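Local structure of cephalosporin acylase (Bacillus halodurans, 2NLZ) at residues P254-Y259 against R263-P268; A125-A130 against L136-S141; T59-T64 against E151-T156. The protein is of unestablished function but, named a cephalosporin acylase of the gamma-glutamyltranspeptidase family, probably hydrolyses amide bonds as an N-terminal-nucleophile enzyme. The protein carries 1 engineered substitution. One frame throughout, in Å; residues are numbered along the deposited sequence.

Contact 1: residues P254-Y259 against R263-P268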
loop_
_atom_site.group_PDB
_atom_site.type_symbol
_atom_site.label_atom_id
_atom_site.label_comp_id
_atom_site.label_asym_id
_atom_site.label_seq_id
_atom_site.Cartn_x
_atom_site.Cartn_y
_atom_site.Cartn_z
ATOM N N PRO D 254 31.030 -4.593 29.959
ATOM C CA PRO D 254 29.790 -4.862 29.205
ATOM C C PRO D 254 29.199 -6.247 29.484
ATOM O O PRO D 254 29.943 -7.214 29.714
ATOM C CB PRO D 254 30.220 -4.754 27.738
ATOM C CG PRO D 254 31.703 -4.887 27.747
ATOM C CD PRO D 254 32.173 -4.337 29.065
ATOM N N ILE D 255 27.865 -6.308 29.470
ATOM C CA ILE D 255 27.096 -7.528 29.722
ATOM C C ILE D 255 26.442 -8.026 28.437
ATOM O O ILE D 255 26.160 -7.240 27.526
ATOM C CB ILE D 255 26.004 -7.297 30.787
ATOM C CG1 ILE D 255 25.188 -6.037 30.462
ATOM C CG2 ILE D 255 26.632 -7.225 32.186
ATOM C CD1 ILE D 255 23.964 -5.856 31.337
ATOM N N SER D 256 26.204 -9.333 28.371
ATOM C CA SER D 256 25.638 -9.936 27.170
ATOM C C SER D 256 24.721 -11.130 27.407
ATOM O O SER D 256 24.513 -11.586 28.533
ATOM C CB SER D 256 26.743 -10.339 26.186
ATOM O OG SER D 256 27.437 -11.481 26.636
ATOM N N ILE D 257 24.190 -11.623 26.300
ATOM C CA ILE D 257 23.261 -12.726 26.264
ATOM C C ILE D 257 23.630 -13.481 25.001
ATOM O O ILE D 257 24.039 -12.860 24.013
ATOM C CB ILE D 257 21.793 -12.191 26.201
ATOM C CG1 ILE D 257 21.205 -12.053 27.613
ATOM C CG2 ILE D 257 20.891 -13.040 25.279
ATOM C CD1 ILE D 257 21.433 -13.262 28.523
ATOM N N ASP D 258 23.538 -14.811 25.032
ATOM C CA ASP D 258 23.658 -15.582 23.804
ATOM C C ASP D 258 22.298 -15.600 23.142
ATOM O O ASP D 258 21.363 -16.191 23.675
ATOM C CB ASP D 258 24.131 -17.007 24.069
ATOM C CG ASP D 258 24.425 -17.774 22.784
ATOM O OD1 ASP D 258 23.471 -18.175 22.074
ATOM O OD2 ASP D 258 25.618 -17.985 22.488
ATOM N N TYR D 259 22.182 -14.928 22.001
ATOM C CA TYR D 259 20.941 -14.967 21.228
ATOM C C TYR D 259 21.148 -15.696 19.901
ATOM O O TYR D 259 21.546 -15.100 18.887
ATOM C CB TYR D 259 20.336 -13.567 21.021
ATOM C CG TYR D 259 18.908 -13.628 20.534
ATOM C CD1 TYR D 259 17.871 -13.907 21.416
ATOM C CD2 TYR D 259 18.598 -13.442 19.186
ATOM C CE1 TYR D 259 16.562 -13.991 20.978
ATOM C CE2 TYR D 259 17.296 -13.524 18.735
ATOM C CZ TYR D 259 16.275 -13.799 19.637
ATOM O OH TYR D 259 14.960 -13.887 19.211
ATOM N N ARG D 263 26.056 -12.829 20.233
ATOM C CA ARG D 263 25.998 -12.217 21.553
ATOM C C ARG D 263 25.583 -10.752 21.454
ATOM O O ARG D 263 26.188 -9.961 20.719
ATOM C CB ARG D 263 27.317 -12.381 22.312
ATOM C CG ARG D 263 27.657 -13.828 22.640
ATOM C CD ARG D 263 28.554 -13.932 23.866
ATOM N NE ARG D 263 27.818 -13.768 25.121
ATOM C CZ ARG D 263 27.278 -14.766 25.815
ATOM N NH1 ARG D 263 27.381 -16.013 25.382
ATOM N NH2 ARG D 263 26.632 -14.521 26.944
ATOM N N VAL D 264 24.532 -10.409 22.195
ATOM C CA VAL D 264 23.995 -9.053 22.231
ATOM C C VAL D 264 24.560 -8.308 23.444
ATOM O O VAL D 264 24.339 -8.710 24.586
ATOM C CB VAL D 264 22.458 -9.071 22.297
ATOM C CG1 VAL D 264 21.908 -7.672 22.169
ATOM C CG2 VAL D 264 21.902 -9.940 21.205
ATOM N N TRP D 265 25.285 -7.222 23.188
ATOM C CA TRP D 265 25.960 -6.495 24.257
ATOM C C TRP D 265 25.266 -5.189 24.635
ATOM O O TRP D 265 24.770 -4.460 23.770
ATOM C CB TRP D 265 27.403 -6.207 23.869
ATOM C CG TRP D 265 28.197 -7.430 23.645
ATOM C CD1 TRP D 265 28.349 -8.098 22.472
ATOM C CD2 TRP D 265 28.972 -8.143 24.620
ATOM N NE1 TRP D 265 29.172 -9.188 22.650
ATOM C CE2 TRP D 265 29.567 -9.240 23.959
ATOM C CE3 TRP D 265 29.223 -7.958 25.987
ATOM C CZ2 TRP D 265 30.398 -10.159 24.618
ATOM C CZ3 TRP D 265 30.044 -8.875 26.643
ATOM C CH2 TRP D 265 30.621 -9.962 25.952
ATOM N N GLU D 266 25.230 -4.918 25.936
ATOM C CA GLU D 266 24.764 -3.650 26.451
ATOM C C GLU D 266 25.726 -3.183 27.556
ATOM O O GLU D 266 26.481 -3.988 28.117
ATOM C CB GLU D 266 23.355 -3.802 27.040
ATOM C CG GLU D 266 22.268 -4.278 26.080
ATOM C CD GLU D 266 21.734 -3.192 25.151
ATOM O OE1 GLU D 266 21.933 -1.985 25.434
ATOM O OE2 GLU D 266 21.099 -3.560 24.137
ATOM N N ILE D 267 25.702 -1.888 27.856
ATOM C CA ILE D 267 26.301 -1.354 29.074
ATOM C C ILE D 267 25.527 -1.914 30.275
ATOM O O ILE D 267 24.292 -1.964 30.240
ATOM C CB ILE D 267 26.211 0.192 29.089
ATOM C CG1 ILE D 267 27.027 0.801 27.934
ATOM C CG2 ILE D 267 26.611 0.770 30.458
ATOM C CD1 ILE D 267 28.502 0.401 27.889
ATOM N N PRO D 268 26.244 -2.358 31.330
ATOM C CA PRO D 268 25.644 -2.817 32.589
ATOM C C PRO D 268 24.913 -1.710 33.349
ATOM O O PRO D 268 25.130 -0.539 33.061
ATOM C CB PRO D 268 26.860 -3.286 33.397
ATOM C CG PRO D 268 27.974 -2.523 32.849
ATOM C CD PRO D 268 27.710 -2.461 31.379
HETATM O O HOH W 1 28.105 -17.955 23.691
#
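Ser256 lays its CB over one face of the Trp265 indole, 3.4 Å from the centroid of the six-membered ring and 12° off its normal, a CH-pi contact. The Pro254 carbonyl meets that ring at its edge, Pro254 O lying 3.5 Å from Trp265 CZ3. The Arg263 guanidinium has the Ile257-Asp258 peptide over one face and Ser256 OG at its edge. A bend at chi3 (78°) turns the group back across the adjacent strand, where two nitrogens grip one hydroxyl oxygen: Arg263 NE is 2.8 Å from Ser256 OG, and NH2 makes a longer, more bent bond to it. Asp258 OD2 sits well out of the guanidinium plane, 3.9 Å from Arg263 NH1, a long salt bridge of charges alone; a water joins the two, weakly on the arginine side. On the hairpin side away from Ser256 and Trp265, Ile255 CD1 packs 3.7 Å from Pro268 CA. Ile255 N to Glu266 O and Glu266 N to Ile255 O are both 3.0 Å. Tyr259 and Glu266 touch helix 274-283, while Tyr259 OH bonds Asp457 and Glu266 OE2 bonds His448. This is an antiparallel beta hairpin with a helix packed on one face, consistent with the layered alpha/beta fold of Ntn hydrolases.

Contact 2: residues A125-A130 against L136-S141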
loop_
_atom_site.group_PDB
_atom_site.type_symbol
_atom_site.label_atom_id
_atom_site.label_comp_id
_atom_site.label_asym_id
_atom_site.label_seq_id
_atom_site.Cartn_x
_atom_site.Cartn_y
_atom_site.Cartn_z
ATOM N N ALA D 125 33.714 11.968 29.084
ATOM C CA ALA D 125 33.676 10.774 28.246
ATOM C C ALA D 125 34.376 10.993 26.909
ATOM O O ALA D 125 35.032 10.093 26.405
ATOM C CB ALA D 125 32.253 10.319 28.034
ATOM N N TRP D 126 34.243 12.189 26.350
ATOM C CA TRP D 126 34.945 12.529 25.122
ATOM C C TRP D 126 36.445 12.396 25.338
ATOM O O TRP D 126 37.112 11.648 24.633
ATOM C CB TRP D 126 34.622 13.958 24.660
ATOM C CG TRP D 126 33.173 14.238 24.362
ATOM C CD1 TRP D 126 32.220 13.337 23.988
ATOM C CD2 TRP D 126 32.528 15.521 24.377
ATOM N NE1 TRP D 126 31.013 13.975 23.798
ATOM C CE2 TRP D 126 31.177 15.316 24.026
ATOM C CE3 TRP D 126 32.961 16.824 24.659
ATOM C CZ2 TRP D 126 30.254 16.368 23.950
ATOM C CZ3 TRP D 126 32.041 17.863 24.592
ATOM C CH2 TRP D 126 30.705 17.626 24.236
ATOM N N ALA D 127 36.955 13.120 26.329
ATOM C CA ALA D 127 38.385 13.155 26.645
ATOM C C ALA D 127 38.994 11.777 26.915
ATOM O O ALA D 127 40.027 11.428 26.327
ATOM C CB ALA D 127 38.639 14.078 27.822
ATOM N N GLU D 128 38.353 11.008 27.798
ATOM C CA GLU D 128 38.807 9.659 28.123
ATOM C C GLU D 128 38.802 8.716 26.921
ATOM O O GLU D 128 39.667 7.846 26.811
ATOM C CB GLU D 128 37.978 9.053 29.256
ATOM C CG GLU D 128 38.656 9.106 30.630
ATOM C CD GLU D 128 39.759 8.074 30.813
ATOM O OE1 GLU D 128 39.619 6.938 30.322
ATOM O OE2 GLU D 128 40.767 8.406 31.468
ATOM N N LEU D 129 37.833 8.894 26.030
ATOM C CA LEU D 129 37.747 8.094 24.822
ATOM C C LEU D 129 38.927 8.412 23.913
ATOM O O LEU D 129 39.520 7.511 23.322
ATOM C CB LEU D 129 36.434 8.386 24.104
ATOM C CG LEU D 129 35.578 7.265 23.517
ATOM C CD1 LEU D 129 35.905 5.921 24.112
ATOM C CD2 LEU D 129 34.115 7.597 23.765
ATOM N N ALA D 130 39.270 9.698 23.833
ATOM C CA ALA D 130 40.370 10.176 23.000
ATOM C C ALA D 130 41.706 9.700 23.542
ATOM O O ALA D 130 42.509 9.118 22.807
ATOM C CB ALA D 130 40.349 11.692 22.914
ATOM N N LEU D 136 43.992 11.073 17.461
ATOM C CA LEU D 136 44.112 12.523 17.376
ATOM C C LEU D 136 43.875 13.192 18.719
ATOM O O LEU D 136 43.144 12.662 19.558
ATOM C CB LEU D 136 43.097 13.074 16.377
ATOM C CG LEU D 136 42.975 12.388 15.025
ATOM C CD1 LEU D 136 41.938 13.112 14.207
ATOM C CD2 LEU D 136 44.320 12.365 14.312
ATOM N N PRO D 137 44.474 14.378 18.917
ATOM C CA PRO D 137 44.156 15.121 20.128
ATOM C C PRO D 137 42.731 15.668 20.033
ATOM O O PRO D 137 42.220 15.894 18.930
ATOM C CB PRO D 137 45.179 16.259 20.124
ATOM C CG PRO D 137 45.504 16.463 18.669
ATOM C CD PRO D 137 45.434 15.094 18.053
ATOM N N LEU D 138 42.106 15.862 21.189
ATOM C CA LEU D 138 40.727 16.332 21.292
ATOM C C LEU D 138 40.460 17.585 20.454
ATOM O O LEU D 138 39.376 17.742 19.897
ATOM C CB LEU D 138 40.399 16.594 22.762
ATOM C CG LEU D 138 38.992 16.303 23.262
ATOM C CD1 LEU D 138 38.506 14.962 22.742
ATOM C CD2 LEU D 138 38.960 16.335 24.771
ATOM N N ALA D 139 41.465 18.455 20.352
ATOM C CA ALA D 139 41.361 19.697 19.583
ATOM C C ALA D 139 41.248 19.496 18.071
ATOM O O ALA D 139 40.725 20.351 17.363
ATOM C CB ALA D 139 42.522 20.602 19.903
ATOM N N ALA D 140 41.755 18.373 17.580
ATOM C CA ALA D 140 41.602 18.026 16.174
ATOM C C ALA D 140 40.214 17.488 15.961
ATOM O O ALA D 140 39.507 17.903 15.038
ATOM C CB ALA D 140 42.601 16.968 15.771
ATOM N N SER D 141 39.837 16.544 16.822
ATOM C CA SER D 141 38.621 15.779 16.607
ATOM C C SER D 141 37.379 16.601 16.901
ATOM O O SER D 141 36.325 16.328 16.352
ATOM C CB SER D 141 38.637 14.413 17.332
ATOM O OG SER D 141 38.894 14.523 18.716
HETATM O O HOH W 2 44.209 11.639 21.471
#
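Leu138 carries the apolar contact, spreading its two methyls over the helical surface made by Ala127 and Ala130. Its CD1 lies 3.8 Å from Ala130 CB, while CD2 meets Ala127 at both CA and CB, 3.7 Å from Ala127 CA. CD1 also comes within 4.1 Å of Trp126 O, so backbone forms part of the seat, and the small alanines let the leucine approach this closely. Replacing Leu138 with an alanine would probably open a gap against Ala127 and Ala130 and leave the short helix less firmly seated. Most polar bonds lie within one segment; a water between Ala130 O and Leu136 O may bridge the two, but this link is doubtful. Pro137 is the N-cap of helix 138-141, and its carbonyl takes two backbone donors: Pro137 O is 2.9 Å from Ala140 N and also accepts from Ser141 N. Ser141 OG adds a weak bond to Leu138 O. Trp126 turns its indole away from Leu138, and its NE1 bonds Gln375 of strand 370-376. Around the pair, helix 47-61 packs Ile52 on Ala130 and holds Leu136 N through Asp49, helix 202-212 touches Trp126 and Ala139, and Phe373 of strand 370-376 lies against Trp126 and Leu129.

Contact 3: residues T59-T64 against E151-T156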
loop_
_atom_site.group_PDB
_atom_site.type_symbol
_atom_site.label_atom_id
_atom_site.label_comp_id
_atom_site.label_asym_id
_atom_site.label_seq_id
_atom_site.Cartn_x
_atom_site.Cartn_y
_atom_site.Cartn_z
ATOM N N THR D 59 26.263 18.118 19.265
ATOM C CA THR D 59 26.069 19.057 20.360
ATOM C C THR D 59 25.674 20.441 19.844
ATOM O O THR D 59 24.956 21.182 20.509
ATOM C CB THR D 59 27.321 19.090 21.231
ATOM O OG1 THR D 59 27.020 18.509 22.499
ATOM C CG2 THR D 59 27.839 20.500 21.431
ATOM N N VAL D 60 26.117 20.754 18.632
ATOM C CA VAL D 60 25.821 22.018 18.002
ATOM C C VAL D 60 24.719 21.862 16.964
ATOM O O VAL D 60 23.872 22.744 16.823
ATOM C CB VAL D 60 27.068 22.594 17.318
ATOM C CG1 VAL D 60 26.715 23.863 16.538
ATOM C CG2 VAL D 60 28.195 22.843 18.344
ATOM N N LEU D 61 24.724 20.727 16.262
ATOM C CA LEU D 61 23.883 20.521 15.077
ATOM C C LEU D 61 22.471 20.048 15.367
ATOM O O LEU D 61 21.553 20.282 14.570
ATOM C CB LEU D 61 24.555 19.564 14.102
ATOM C CG LEU D 61 25.845 20.090 13.478
ATOM C CD1 LEU D 61 26.667 18.945 12.928
ATOM C CD2 LEU D 61 25.516 21.133 12.413
ATOM N N GLU D 62 22.298 19.391 16.506
ATOM C CA GLU D 62 20.971 18.946 16.946
ATOM C C GLU D 62 20.721 19.261 18.431
ATOM O O GLU D 62 20.654 18.349 19.253
ATOM C CB GLU D 62 20.810 17.450 16.679
ATOM C CG GLU D 62 19.385 16.959 16.706
ATOM C CD GLU D 62 19.259 15.489 16.351
ATOM O OE1 GLU D 62 18.529 14.768 17.058
ATOM O OE2 GLU D 62 19.887 15.053 15.365
ATOM N N PRO D 63 20.558 20.557 18.776
ATOM C CA PRO D 63 20.456 20.977 20.180
ATOM C C PRO D 63 19.146 20.563 20.837
ATOM O O PRO D 63 18.987 20.692 22.047
ATOM C CB PRO D 63 20.541 22.506 20.106
ATOM C CG PRO D 63 20.958 22.812 18.696
ATOM C CD PRO D 63 20.446 21.706 17.867
ATOM N N THR D 64 18.226 20.054 20.036
ATOM C CA THR D 64 16.945 19.621 20.534
ATOM C C THR D 64 17.032 18.259 21.195
ATOM O O THR D 64 16.079 17.835 21.819
ATOM C CB THR D 64 15.909 19.551 19.407
ATOM O OG1 THR D 64 16.391 18.699 18.363
ATOM C CG2 THR D 64 15.637 20.934 18.839
ATOM N N GLU D 151 30.494 29.520 12.626
ATOM C CA GLU D 151 30.027 29.945 11.317
ATOM C C GLU D 151 28.527 29.763 11.162
ATOM O O GLU D 151 27.878 30.534 10.467
ATOM C CB GLU D 151 30.786 29.208 10.213
ATOM C CG GLU D 151 32.239 29.668 10.077
ATOM C CD GLU D 151 33.133 28.663 9.354
ATOM O OE1 GLU D 151 34.363 28.705 9.583
ATOM O OE2 GLU D 151 32.615 27.839 8.565
ATOM N N GLY D 152 27.981 28.743 11.811
ATOM C CA GLY D 152 26.540 28.496 11.778
ATOM C C GLY D 152 26.075 27.510 10.721
ATOM O O GLY D 152 26.825 27.157 9.815
ATOM N N TYR D 153 24.823 27.077 10.839
ATOM C CA TYR D 153 24.232 26.126 9.894
ATOM C C TYR D 153 22.751 26.392 9.613
ATOM O O TYR D 153 22.037 26.875 10.486
ATOM C CB TYR D 153 24.421 24.686 10.391
ATOM C CG TYR D 153 23.728 24.366 11.696
ATOM C CD1 TYR D 153 22.483 23.746 11.713
ATOM C CD2 TYR D 153 24.327 24.669 12.916
ATOM C CE1 TYR D 153 21.842 23.451 12.912
ATOM C CE2 TYR D 153 23.698 24.377 14.117
ATOM C CZ TYR D 153 22.455 23.769 14.108
ATOM O OH TYR D 153 21.835 23.473 15.299
ATOM N N PRO D 154 22.289 26.077 8.385
ATOM C CA PRO D 154 20.858 26.182 8.059
ATOM C C PRO D 154 20.038 25.101 8.741
ATOM O O PRO D 154 20.405 23.931 8.705
ATOM C CB PRO D 154 20.816 25.984 6.543
ATOM C CG PRO D 154 22.049 25.246 6.211
ATOM C CD PRO D 154 23.086 25.624 7.228
ATOM N N VAL D 155 18.932 25.506 9.351
ATOM C CA VAL D 155 18.086 24.608 10.130
ATOM C C VAL D 155 17.145 23.784 9.233
ATOM O O VAL D 155 16.392 24.329 8.425
ATOM C CB VAL D 155 17.304 25.407 11.200
ATOM C CG1 VAL D 155 16.320 24.523 11.947
ATOM C CG2 VAL D 155 18.272 26.048 12.162
ATOM N N THR D 156 17.208 22.465 9.368
ATOM C CA THR D 156 16.350 21.586 8.583
ATOM C C THR D 156 14.920 21.604 9.158
ATOM O O THR D 156 14.750 21.873 10.352
ATOM C CB THR D 156 16.923 20.138 8.520
ATOM O OG1 THR D 156 16.728 19.487 9.779
ATOM C CG2 THR D 156 18.421 20.138 8.154
#
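Tyr153 reaches the end of helix 47-61 and donates its hydroxyl proton to a main-chain carbonyl, Tyr153 OH lying 2.6 Å from Val60 O. The donor comes in the carbonyl plane onto a lone pair, with a C=O···O angle of 142°. Val60 O belongs to the last turn, where the chain leaves helical geometry at Glu62, and the phenol supplies this buried oxygen with a donor. The first torsion of Tyr153 (chi1 63°) sets CG between its backbone N and carbonyl carbon, directing the ring toward residues 59-64.

Apolar groups pack on the ring. Leu61 CD2 sits over one face, 3.8 Å from the ring centroid and 16° off the normal, a CH-pi contact, while Val60 CG1 is 3.9 Å from Tyr153 CE2. At the hydroxyl end the Pro63 ring approaches head-on to the tyrosine, its CD 3.4 Å from Tyr153 OH. Leu159 and Trp163 of helix 157-173 also touch Tyr153.

Backbone geometry sets the course of the second segment. Gly152 leaves helix 143-151 with a positive phi, where a side chain would press on the carbonyl O of Glu151. Tyr153 then bonds Trp199 through its backbone in the two-stranded pairing of 153-154 with 198-199, and Thr156 stands at the N-cap of helix 157-173. Across the subunit boundary, Pro154 packs on Glu540 of the second subunit. The arrangement is a helix-strand-helix connection, 143-151 to 157-173, whose short strand supplies the tyrosine bonded to the last turn of helix 47-61 in this probable Ntn hydrolase.

Overall arrangement
Contacts 2 and 3 are buried among helices, whereas contact 1, a hairpin, is only partly buried; all three centres lie about 17 to 20 Å from the chain centre. Helix 47-61 ties contacts 2 and 3 together: it contributes Leu61 to contact 3 and flanks contact 2, and Trp126 CZ2 touches Thr59 OG1 at 4.1 Å. Contact 2 is nested in the loop that contact 3 closes, while contact 1 follows both along the chain and touches neither; contacts 1 and 3 lie on opposite sides of the chain centre. Their chemistry follows their place: strand ladder and charged groups in contact 1, mainly apolar packing of one leucine on a helix in contact 2, and a single phenol-to-carbonyl bond amid hydrophobic groups in contact 3.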